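Local coordinates for putative glycosyltransferase (GalT1) (Streptococcus parasanguinis FW213, PDB 5HEA), which probably transfers a sugar from a nucleotide-activated donor to an acceptor, this chain being the C-terminal part that carries a GT-A-type glycosyltransferase domain, at residues Leu39-Asp42 / Gly43-Asp46; Ser123-Glu126 / Asp127-Ser130; Lys143-Ile147 / Ala148-Asp152. All blocks are in the same frame, centred on the assembly; numbering follows the deposited sequence.

Interaction 1 (Leu39-Asp42 / Gly43-Asp46); sequences LIND and GSTD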
ATOM      1  N   LEU A  39       8.469   7.127 -31.817  1.00 22.47           N
ATOM      2  CA  LEU A  39       7.355   6.357 -31.305  1.00 22.74           C
ATOM      3  C   LEU A  39       7.659   5.963 -29.873  1.00 23.95           C
ATOM      4  O   LEU A  39       8.568   5.179 -29.637  1.00 26.68           O
ATOM      5  CB  LEU A  39       7.172   5.083 -32.145  1.00 24.39           C
ATOM      6  CG  LEU A  39       6.495   5.210 -33.505  1.00 33.26           C
ATOM      7  CD1 LEU A  39       6.414   3.845 -34.214  1.00 30.09           C
ATOM      8  CD2 LEU A  39       5.113   5.810 -33.318  1.00 27.41           C
ATOM      9  N   ILE A  40       6.919   6.501 -28.909  1.00 23.12           N
ATOM     10  CA  ILE A  40       7.133   6.083 -27.529  1.00 18.10           C
ATOM     11  C   ILE A  40       6.053   5.101 -27.102  1.00 28.11           C
ATOM     12  O   ILE A  40       4.941   5.498 -26.734  1.00 23.17           O
ATOM     13  CB  ILE A  40       7.216   7.267 -26.530  1.00 24.68           C
ATOM     14  CG1 ILE A  40       8.249   8.301 -26.992  1.00 27.50           C
ATOM     15  CG2 ILE A  40       7.569   6.761 -25.138  1.00 27.03           C
ATOM     16  CD1 ILE A  40       7.666   9.388 -27.876  1.00 29.39           C
ATOM     17  N   ASN A  41       6.376   3.810 -27.172  1.00 24.09           N
ATOM     18  CA  ASN A  41       5.456   2.797 -26.686  1.00 25.04           C
ATOM     19  C   ASN A  41       5.488   2.788 -25.163  1.00 27.32           C
ATOM     20  O   ASN A  41       6.481   2.381 -24.551  1.00 24.82           O
ATOM     21  CB  ASN A  41       5.802   1.407 -27.233  1.00 21.84           C
ATOM     22  CG  ASN A  41       5.069   0.322 -26.508  1.00 25.16           C
ATOM     23  OD1 ASN A  41       3.905   0.484 -26.173  1.00 27.45           O
ATOM     24  ND2 ASN A  41       5.751  -0.782 -26.224  1.00 20.04           N
ATOM     25  N   ASP A  42       4.387   3.226 -24.561  1.00 24.42           N
ATOM     26  CA  ASP A  42       4.279   3.412 -23.114  1.00 26.03           C
ATOM     27  C   ASP A  42       3.754   2.132 -22.454  1.00 28.79           C
ATOM     28  O   ASP A  42       2.752   2.149 -21.733  1.00 27.24           O
ATOM     29  CB  ASP A  42       3.344   4.618 -22.855  1.00 31.52           C
ATOM     30  CG  ASP A  42       3.259   5.022 -21.389  1.00 39.87           C
ATOM     31  OD1 ASP A  42       4.279   4.964 -20.663  1.00 33.50           O
ATOM     32  OD2 ASP A  42       2.149   5.408 -20.969  1.00 39.26           O
ATOM     33  N   GLY A  43       4.419   1.007 -22.727  1.00 22.75           N
ATOM     34  CA  GLY A  43       4.034  -0.255 -22.119  1.00 23.88           C
ATOM     35  C   GLY A  43       2.694  -0.794 -22.610  1.00 27.55           C
ATOM     36  O   GLY A  43       1.953  -1.387 -21.835  1.00 22.42           O
ATOM     37  N   SER A  44       2.376  -0.587 -23.888  1.00 26.73           N
ATOM     38  CA  SER A  44       1.139  -1.128 -24.458  1.00 23.31           C
ATOM     39  C   SER A  44       0.992  -2.615 -24.205  1.00 25.42           C
ATOM     40  O   SER A  44       1.978  -3.357 -24.176  1.00 26.77           O
ATOM     41  CB  SER A  44       1.072  -0.905 -25.966  1.00 21.86           C
ATOM     42  OG  SER A  44       1.080   0.470 -26.278  1.00 23.68           O
ATOM     43  N   THR A  45      -0.252  -3.049 -24.045  1.00 24.93           N
ATOM     44  CA  THR A  45      -0.537  -4.450 -23.769  1.00 28.95           C
ATOM     45  C   THR A  45      -1.347  -5.104 -24.876  1.00 26.48           C
ATOM     46  O   THR A  45      -1.695  -6.278 -24.774  1.00 26.06           O
ATOM     47  CB  THR A  45      -1.285  -4.602 -22.452  1.00 32.68           C
ATOM     48  OG1 THR A  45      -2.422  -3.738 -22.476  1.00 28.90           O
ATOM     49  CG2 THR A  45      -0.390  -4.190 -21.291  1.00 32.64           C
ATOM     50  N   ASP A  46      -1.656  -4.353 -25.933  1.00 26.40           N
ATOM     51  CA  ASP A  46      -2.265  -4.947 -27.127  1.00 32.64           C
ATOM     52  C   ASP A  46      -1.182  -5.234 -28.181  1.00 34.43           C
ATOM     53  O   ASP A  46      -0.050  -5.565 -27.834  1.00 30.91           O
ATOM     54  CB  ASP A  46      -3.406  -4.075 -27.692  1.00 29.01           C
ATOM     55  CG  ASP A  46      -2.952  -2.672 -28.086  1.00 30.87           C
ATOM     56  OD1 ASP A  46      -1.739  -2.384 -27.986  1.00 29.43           O
ATOM     57  OD2 ASP A  46      -3.813  -1.853 -28.511  1.00 29.23           O
TER
HETATM   58  O   HOH W   1       4.579  -2.979 -24.739  1.00 20.83           O

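Interaction 2 (Ser123-Glu126 / Asp127-Ser130); sequences SFNE and DRQS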
ATOM      1  N   SER A 123     -12.311  16.965 -38.162  1.00 33.73           N
ATOM      2  CA  SER A 123     -12.517  15.745 -37.392  1.00 40.40           C
ATOM      3  C   SER A 123     -12.972  14.573 -38.258  1.00 34.25           C
ATOM      4  O   SER A 123     -13.479  14.759 -39.370  1.00 30.20           O
ATOM      5  CB  SER A 123     -13.485  15.988 -36.232  1.00 34.09           C
ATOM      6  OG  SER A 123     -14.700  16.525 -36.702  1.00 42.82           O
ATOM      7  N   PHE A 124     -12.741  13.366 -37.746  1.00 27.65           N
ATOM      8  CA  PHE A 124     -13.228  12.141 -38.357  1.00 24.71           C
ATOM      9  C   PHE A 124     -14.015  11.372 -37.308  1.00 28.58           C
ATOM     10  O   PHE A 124     -13.485  11.038 -36.253  1.00 32.16           O
ATOM     11  CB  PHE A 124     -12.075  11.285 -38.875  1.00 22.84           C
ATOM     12  CG  PHE A 124     -12.520  10.047 -39.613  1.00 28.61           C
ATOM     13  CD1 PHE A 124     -13.095  10.143 -40.872  1.00 24.68           C
ATOM     14  CD2 PHE A 124     -12.361   8.786 -39.048  1.00 29.81           C
ATOM     15  CE1 PHE A 124     -13.503   9.005 -41.560  1.00 27.61           C
ATOM     16  CE2 PHE A 124     -12.762   7.642 -39.732  1.00 29.87           C
ATOM     17  CZ  PHE A 124     -13.331   7.751 -40.987  1.00 26.39           C
ATOM     18  N   ASN A 125     -15.290  11.124 -37.604  1.00 26.95           N
ATOM     19  CA  ASN A 125     -16.201  10.426 -36.704  1.00 23.39           C
ATOM     20  C   ASN A 125     -16.029   8.933 -36.949  1.00 24.49           C
ATOM     21  O   ASN A 125     -16.459   8.446 -37.982  1.00 22.57           O
ATOM     22  CB  ASN A 125     -17.640  10.863 -37.026  1.00 31.94           C
ATOM     23  CG  ASN A 125     -18.707  10.167 -36.160  1.00 44.24           C
ATOM     24  OD1 ASN A 125     -18.551   9.028 -35.724  1.00 39.36           O
ATOM     25  ND2 ASN A 125     -19.811  10.865 -35.933  1.00 51.19           N
ATOM     26  N   GLU A 126     -15.402   8.219 -36.011  1.00 27.08           N
ATOM     27  CA  GLU A 126     -15.135   6.781 -36.179  1.00 35.78           C
ATOM     28  C   GLU A 126     -16.403   5.936 -36.205  1.00 38.11           C
ATOM     29  O   GLU A 126     -16.468   4.907 -36.894  1.00 30.25           O
ATOM     30  CB  GLU A 126     -14.236   6.259 -35.059  1.00 32.56           C
ATOM     31  CG  GLU A 126     -12.849   6.875 -35.021  1.00 37.08           C
ATOM     32  CD  GLU A 126     -11.939   6.373 -36.130  1.00 38.40           C
ATOM     33  OE1 GLU A 126     -12.273   5.365 -36.800  1.00 41.07           O
ATOM     34  OE2 GLU A 126     -10.879   6.994 -36.327  1.00 45.47           O
ATOM     35  N   ASP A 127     -17.406   6.363 -35.442  1.00 35.11           N
ATOM     36  CA  ASP A 127     -18.664   5.630 -35.345  1.00 39.40           C
ATOM     37  C   ASP A 127     -19.416   5.601 -36.672  1.00 39.78           C
ATOM     38  O   ASP A 127     -20.097   4.624 -36.983  1.00 31.78           O
ATOM     39  CB  ASP A 127     -19.550   6.230 -34.250  1.00 42.21           C
ATOM     40  CG  ASP A 127     -18.852   6.272 -32.897  1.00 62.65           C
ATOM     41  OD1 ASP A 127     -18.223   5.257 -32.520  1.00 61.39           O
ATOM     42  OD2 ASP A 127     -18.918   7.324 -32.219  1.00 72.72           O
ATOM     43  N   ARG A 128     -19.288   6.671 -37.451  1.00 30.81           N
ATOM     44  CA  ARG A 128     -19.972   6.762 -38.735  1.00 33.93           C
ATOM     45  C   ARG A 128     -19.018   6.785 -39.931  1.00 29.03           C
ATOM     46  O   ARG A 128     -19.462   6.894 -41.064  1.00 30.36           O
ATOM     47  CB  ARG A 128     -20.885   7.998 -38.767  1.00 40.64           C
ATOM     48  CG  ARG A 128     -22.138   7.844 -37.894  1.00 51.33           C
ATOM     49  CD  ARG A 128     -23.029   9.082 -37.913  1.00 56.13           C
ATOM     50  NE  ARG A 128     -23.722   9.277 -39.186  1.00 58.86           N
ATOM     51  CZ  ARG A 128     -24.905   8.745 -39.491  1.00 58.19           C
ATOM     52  NH1 ARG A 128     -25.536   7.961 -38.624  1.00 56.21           N
ATOM     53  NH2 ARG A 128     -25.460   8.992 -40.672  1.00 57.11           N
ATOM     54  N   GLN A 129     -17.715   6.695 -39.664  1.00 28.93           N
ATOM     55  CA  GLN A 129     -16.693   6.749 -40.712  1.00 31.27           C
ATOM     56  C   GLN A 129     -16.903   7.932 -41.654  1.00 34.31           C
ATOM     57  O   GLN A 129     -16.908   7.771 -42.866  1.00 39.60           O
ATOM     58  CB  GLN A 129     -16.639   5.426 -41.500  1.00 28.46           C
ATOM     59  CG  GLN A 129     -16.213   4.229 -40.644  1.00 29.43           C
ATOM     60  CD  GLN A 129     -14.773   4.344 -40.183  1.00 35.24           C
ATOM     61  OE1 GLN A 129     -13.858   4.411 -41.007  1.00 41.79           O
ATOM     62  NE2 GLN A 129     -14.561   4.387 -38.864  1.00 28.58           N
ATOM     63  N   SER A 130     -17.100   9.122 -41.094  1.00 36.36           N
ATOM     64  CA  SER A 130     -17.339  10.298 -41.924  1.00 37.86           C
ATOM     65  C   SER A 130     -16.544  11.503 -41.426  1.00 32.85           C
ATOM     66  O   SER A 130     -16.394  11.709 -40.223  1.00 27.52           O
ATOM     67  CB  SER A 130     -18.829  10.640 -41.959  1.00 46.62           C
ATOM     68  OG  SER A 130     -19.299  10.906 -40.650  1.00 47.22           O
TER

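Interaction 3 (Lys143-Ile147 / Ala148-Asp152); sequences KNYTI and AEWMD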
ATOM      1  N   LYS A 143      -1.895  34.264 -40.609  1.00 26.31           N
ATOM      2  CA  LYS A 143      -1.601  35.532 -39.937  1.00 24.73           C
ATOM      3  C   LYS A 143      -0.435  35.354 -38.975  1.00 29.79           C
ATOM      4  O   LYS A 143      -0.284  34.288 -38.367  1.00 25.30           O
ATOM      5  CB  LYS A 143      -2.829  36.020 -39.158  1.00 28.60           C
ATOM      6  CG  LYS A 143      -2.752  37.477 -38.727  1.00 40.19           C
ATOM      7  CD  LYS A 143      -4.005  37.892 -37.974  1.00 51.42           C
ATOM      8  CE  LYS A 143      -3.970  39.373 -37.602  1.00 55.76           C
ATOM      9  NZ  LYS A 143      -2.837  39.715 -36.686  1.00 62.82           N
ATOM     10  N   ASN A 144       0.391  36.391 -38.859  1.00 26.41           N
ATOM     11  CA  ASN A 144       1.439  36.449 -37.851  1.00 26.74           C
ATOM     12  C   ASN A 144       0.894  37.149 -36.622  1.00 31.66           C
ATOM     13  O   ASN A 144       0.206  38.152 -36.748  1.00 28.51           O
ATOM     14  CB  ASN A 144       2.656  37.222 -38.378  1.00 27.50           C
ATOM     15  CG  ASN A 144       3.423  36.452 -39.427  1.00 27.58           C
ATOM     16  OD1 ASN A 144       3.328  35.229 -39.501  1.00 32.92           O
ATOM     17  ND2 ASN A 144       4.185  37.163 -40.250  1.00 27.46           N
ATOM     18  N   TYR A 145       1.187  36.614 -35.438  1.00 27.52           N
ATOM     19  CA  TYR A 145       0.702  37.210 -34.193  1.00 30.04           C
ATOM     20  C   TYR A 145       1.840  37.531 -33.240  1.00 27.97           C
ATOM     21  O   TYR A 145       2.815  36.782 -33.148  1.00 29.50           O
ATOM     22  CB  TYR A 145      -0.246  36.258 -33.454  1.00 23.42           C
ATOM     23  CG  TYR A 145      -1.534  35.946 -34.170  1.00 28.55           C
ATOM     24  CD1 TYR A 145      -2.679  36.704 -33.944  1.00 28.24           C
ATOM     25  CD2 TYR A 145      -1.617  34.879 -35.060  1.00 28.05           C
ATOM     26  CE1 TYR A 145      -3.866  36.414 -34.593  1.00 31.90           C
ATOM     27  CE2 TYR A 145      -2.800  34.585 -35.711  1.00 26.67           C
ATOM     28  CZ  TYR A 145      -3.920  35.354 -35.474  1.00 32.32           C
ATOM     29  OH  TYR A 145      -5.096  35.065 -36.128  1.00 35.63           O
ATOM     30  N   THR A 146       1.694  38.631 -32.504  1.00 29.35           N
ATOM     31  CA  THR A 146       2.514  38.843 -31.325  1.00 26.15           C
ATOM     32  C   THR A 146       1.962  37.907 -30.265  1.00 20.85           C
ATOM     33  O   THR A 146       0.840  37.405 -30.391  1.00 25.19           O
ATOM     34  CB  THR A 146       2.388  40.277 -30.779  1.00 29.17           C
ATOM     35  OG1 THR A 146       1.053  40.470 -30.293  1.00 28.64           O
ATOM     36  CG2 THR A 146       2.695  41.317 -31.863  1.00 34.88           C
ATOM     37  N   ILE A 147       2.721  37.686 -29.199  1.00 25.92           N
ATOM     38  CA  ILE A 147       2.238  36.791 -28.151  1.00 29.46           C
ATOM     39  C   ILE A 147       0.985  37.370 -27.489  1.00 29.85           C
ATOM     40  O   ILE A 147       0.038  36.644 -27.223  1.00 31.91           O
ATOM     41  CB  ILE A 147       3.316  36.474 -27.103  1.00 28.51           C
ATOM     42  CG1 ILE A 147       4.594  36.008 -27.800  1.00 31.26           C
ATOM     43  CG2 ILE A 147       2.809  35.426 -26.109  1.00 28.66           C
ATOM     44  CD1 ILE A 147       4.361  34.965 -28.899  1.00 29.59           C
ATOM     45  N   ALA A 148       0.973  38.681 -27.264  1.00 39.56           N
ATOM     46  CA  ALA A 148      -0.198  39.351 -26.683  1.00 39.03           C
ATOM     47  C   ALA A 148      -1.467  39.166 -27.520  1.00 38.85           C
ATOM     48  O   ALA A 148      -2.535  38.844 -26.985  1.00 36.25           O
ATOM     49  CB  ALA A 148       0.091  40.829 -26.457  1.00 42.79           C
ATOM     50  N   GLU A 149      -1.344  39.353 -28.833  1.00 35.53           N
ATOM     51  CA  GLU A 149      -2.442  39.079 -29.767  1.00 36.82           C
ATOM     52  C   GLU A 149      -2.829  37.610 -29.755  1.00 36.21           C
ATOM     53  O   GLU A 149      -4.014  37.252 -29.809  1.00 38.11           O
ATOM     54  CB  GLU A 149      -2.040  39.457 -31.197  1.00 36.62           C
ATOM     55  CG  GLU A 149      -1.841  40.938 -31.422  1.00 42.10           C
ATOM     56  CD  GLU A 149      -1.320  41.247 -32.822  1.00 47.70           C
ATOM     57  OE1 GLU A 149      -0.641  40.381 -33.416  1.00 38.36           O
ATOM     58  OE2 GLU A 149      -1.588  42.359 -33.327  1.00 56.14           O
ATOM     59  N   TRP A 150      -1.816  36.753 -29.720  1.00 38.63           N
ATOM     60  CA  TRP A 150      -2.053  35.319 -29.702  1.00 35.40           C
ATOM     61  C   TRP A 150      -2.856  34.897 -28.456  1.00 33.11           C
ATOM     62  O   TRP A 150      -3.830  34.143 -28.560  1.00 35.47           O
ATOM     63  CB  TRP A 150      -0.727  34.560 -29.766  1.00 33.18           C
ATOM     64  CG  TRP A 150      -0.924  33.099 -29.824  1.00 36.91           C
ATOM     65  CD1 TRP A 150      -0.693  32.198 -28.821  1.00 36.31           C
ATOM     66  CD2 TRP A 150      -1.439  32.350 -30.927  1.00 35.12           C
ATOM     67  NE1 TRP A 150      -1.009  30.932 -29.244  1.00 30.19           N
ATOM     68  CE2 TRP A 150      -1.474  30.994 -30.530  1.00 26.37           C
ATOM     69  CE3 TRP A 150      -1.859  32.688 -32.217  1.00 36.38           C
ATOM     70  CZ2 TRP A 150      -1.912  29.975 -31.380  1.00 29.05           C
ATOM     71  CZ3 TRP A 150      -2.300  31.678 -33.055  1.00 37.46           C
ATOM     72  CH2 TRP A 150      -2.323  30.337 -32.633  1.00 35.95           C
ATOM     73  N   MET A 151      -2.462  35.418 -27.295  1.00 38.47           N
ATOM     74  CA  MET A 151      -3.096  35.062 -26.022  1.00 47.80           C
ATOM     75  C   MET A 151      -4.464  35.714 -25.814  1.00 58.72           C
ATOM     76  O   MET A 151      -4.898  35.886 -24.675  1.00 64.80           O
ATOM     77  CB  MET A 151      -2.193  35.460 -24.849  1.00 43.69           C
ATOM     78  CG  MET A 151      -0.823  34.781 -24.812  1.00 49.23           C
ATOM     79  SD  MET A 151      -0.890  32.986 -24.623  1.00 44.66           S
ATOM     80  CE  MET A 151       0.842  32.625 -24.466  1.00 69.21           C
ATOM     81  N   ASP A 152      -5.149  36.077 -26.894  1.00 57.00           N
ATOM     82  CA  ASP A 152      -6.371  36.858 -26.740  1.00 59.08           C
ATOM     83  C   ASP A 152      -7.605  36.268 -27.405  1.00 57.84           C
ATOM     84  O   ASP A 152      -8.577  36.979 -27.633  1.00 59.82           O
ATOM     85  CB  ASP A 152      -6.159  38.289 -27.229  1.00 66.67           C
ATOM     86  CG  ASP A 152      -6.673  39.313 -26.244  1.00 70.92           C
ATOM     87  OD1 ASP A 152      -6.586  39.049 -25.028  1.00 70.41           O
ATOM     88  OD2 ASP A 152      -7.167  40.374 -26.682  1.00 74.02           O
TER
HETATM   89  O   HOH W   2      -1.264  41.985 -36.691  1.00 54.79           O

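Interaction 1 (Leu39-Asp42 / Gly43-Asp46)
Asn-41 and Gly-43 are joined across Asp-42 by an inverse gamma turn, in which Gly-43 N reaches back to Asn-41 O over 3.1 Å; the bond is weak. The turn follows strand 35-41, and the chain then swings on through Gly-43 with phi at +69°, a left-handed conformation that glycine enters with little strain. From there Ser-44 doubles back beside Asn-41, where the amide oxygen secures it twice. Ser-44 OG donates to Asn-41 OD1 at 2.8 Å, nearly along the C=O axis, while Ser-44 N donates to the same oxygen at 3.0 Å from a position tilted 22° from the carbonyl plane. With CG anti to its own backbone N (chi1 167°), Asn-41 carries the amide to the loop, within reach of Ser-44.

This is the loop leaving the second parallel strand of the GT-A fold, within the N-D-G-S-T-D sequence; in glycosyltransferases of family 2 the corresponding loop borders the nucleotide-sugar pocket, and probably does so here.

An amide suits position 41 because its other half donates: Asn-41 ND2 gives to His-66 ND1 and to a water at 2.9 Å, which in turn donates to Ser-44 O at 2.7 Å. The carboxylate of Asp-42 is taken up by another loop, OD1 meeting Ala-70 N and Gln-67 NE2 and OD2 meeting Gly-71 N. Ser-44 OG has a second partner in Asn-15 N, which ties the loop to the segment just after strand 7-13.

Interaction 2 (Ser123-Glu126 / Asp127-Ser130)
A tight reversal of the chain at the protein surface brings Asn-125 opposite Ser-130, closing the hairpin between strands 116-125 and 130-132 of the mixed sheet. The two residues form an antiparallel hydrogen-bonded pair: Asn-125 N donates to Ser-130 O at 2.9 Å in an almost straight bond, and Ser-130 N returns a longer bond of 3.2 Å to Asn-125 O.

Inside the bend, Asn-125 is useful for its side chain as well. CG stands anti to the backbone N (chi1 179°), which brings OD1 to the turn, where Arg-128 N approaches it at 3.0 Å from above the carbonyl plane and not along a lone pair. Asparagine suits the place because its short side chain sets an acceptor beside the backbone N-H of the turn.

Gln-129 adds a second clasp. Bent at chi2 (-67°), its chain folds back so that NE2 donates to Glu-126 O at 2.8 Å, in the carbonyl plane and on a lone pair; the same nitrogen also donates to Glu-126 OE1 at 3.2 Å, on the anti side and well out of the carboxylate plane. Both acceptors lie near the amide plane, which helps to fix the rotation of the group. The remaining oxygen, Gln-129 OE1, sits at the edge of the Phe-124 ring, 3.4 Å from CZ, with amide and ring planes nearly perpendicular (82°), a placement in which the weakly positive ring hydrogens can face the oxygen. Glu-126 OE2 is engaged by a salt bridge to Arg-22 and by Ser-216 OG, while Phe-124 also meets the ring of Phe-131.

Gln-129 and Ser-130 both face Asn-125, and Gln-129 has the left-handed backbone usual at the first position of a G1 beta bulge, a common way of closing a beta hairpin.

Interaction 3 (Lys143-Ile147 / Ala148-Asp152)
Thr-146 and Glu-149 exchange two nearly straight hydrogen bonds at the start of helix 147-150. Glu-149 N donates to Thr-146 OG1 at 3.0 Å (167°), and Thr-146 N answers with a bond of 3.1 Å to Glu-149 OE1, which it meets on the anti side and somewhat out of the carboxylate plane. Threonine can do this because its hydroxyl lies between the backbone N and the carbonyl carbon (chi1 66°), turned toward the first turn; glutamate is just long enough to reach back. The pair is a capping box with Thr-146 as N-cap, and it stands where strand 142-146 gives way to helix 147-150.

Farther out, Lys-143 NZ adds a long salt bridge to Glu-149 OE1, 4.0 Å away, supplemented by a water that accepts from NZ and donates weakly to Glu-149 OE2.

On the inner side the contact becomes aromatic. The edge of Trp-150 is directed at the face of Tyr-145 in an offset edge-to-face pair, planes 65° apart, with Tyr-145 CD2 3.6 Å from Trp-150 CE3. Tyr-199 adds another edge-to-face partner for the indole. Ile-147 and Met-151 lie side by side, CG2 against CE at 3.8 Å, and Met-151 continues onto Leu-200 of helix 195-201 and Phe-165 of helix 161-166.

All three contacts are local, each where a strand gives way to the next element, and all reach the same mixed sheet, following one another along the chain without touching. Interactions 1 and 2 are closest, their centres about 25 Å apart and their nearest atoms about 14 Å. Interaction 3 is about 37 Å, centre to centre, from interaction 1, on the opposite side of the chain's centre, and about 32 Å from interaction 2. Strand 204-217 joins the last two, pairing with both 116-125 and 142-146. By analogy with related GT-A enzymes, 39-46 probably borders the nucleotide-sugar pocket; 123-130 closes a surface hairpin and 143-152 leads into a short helix.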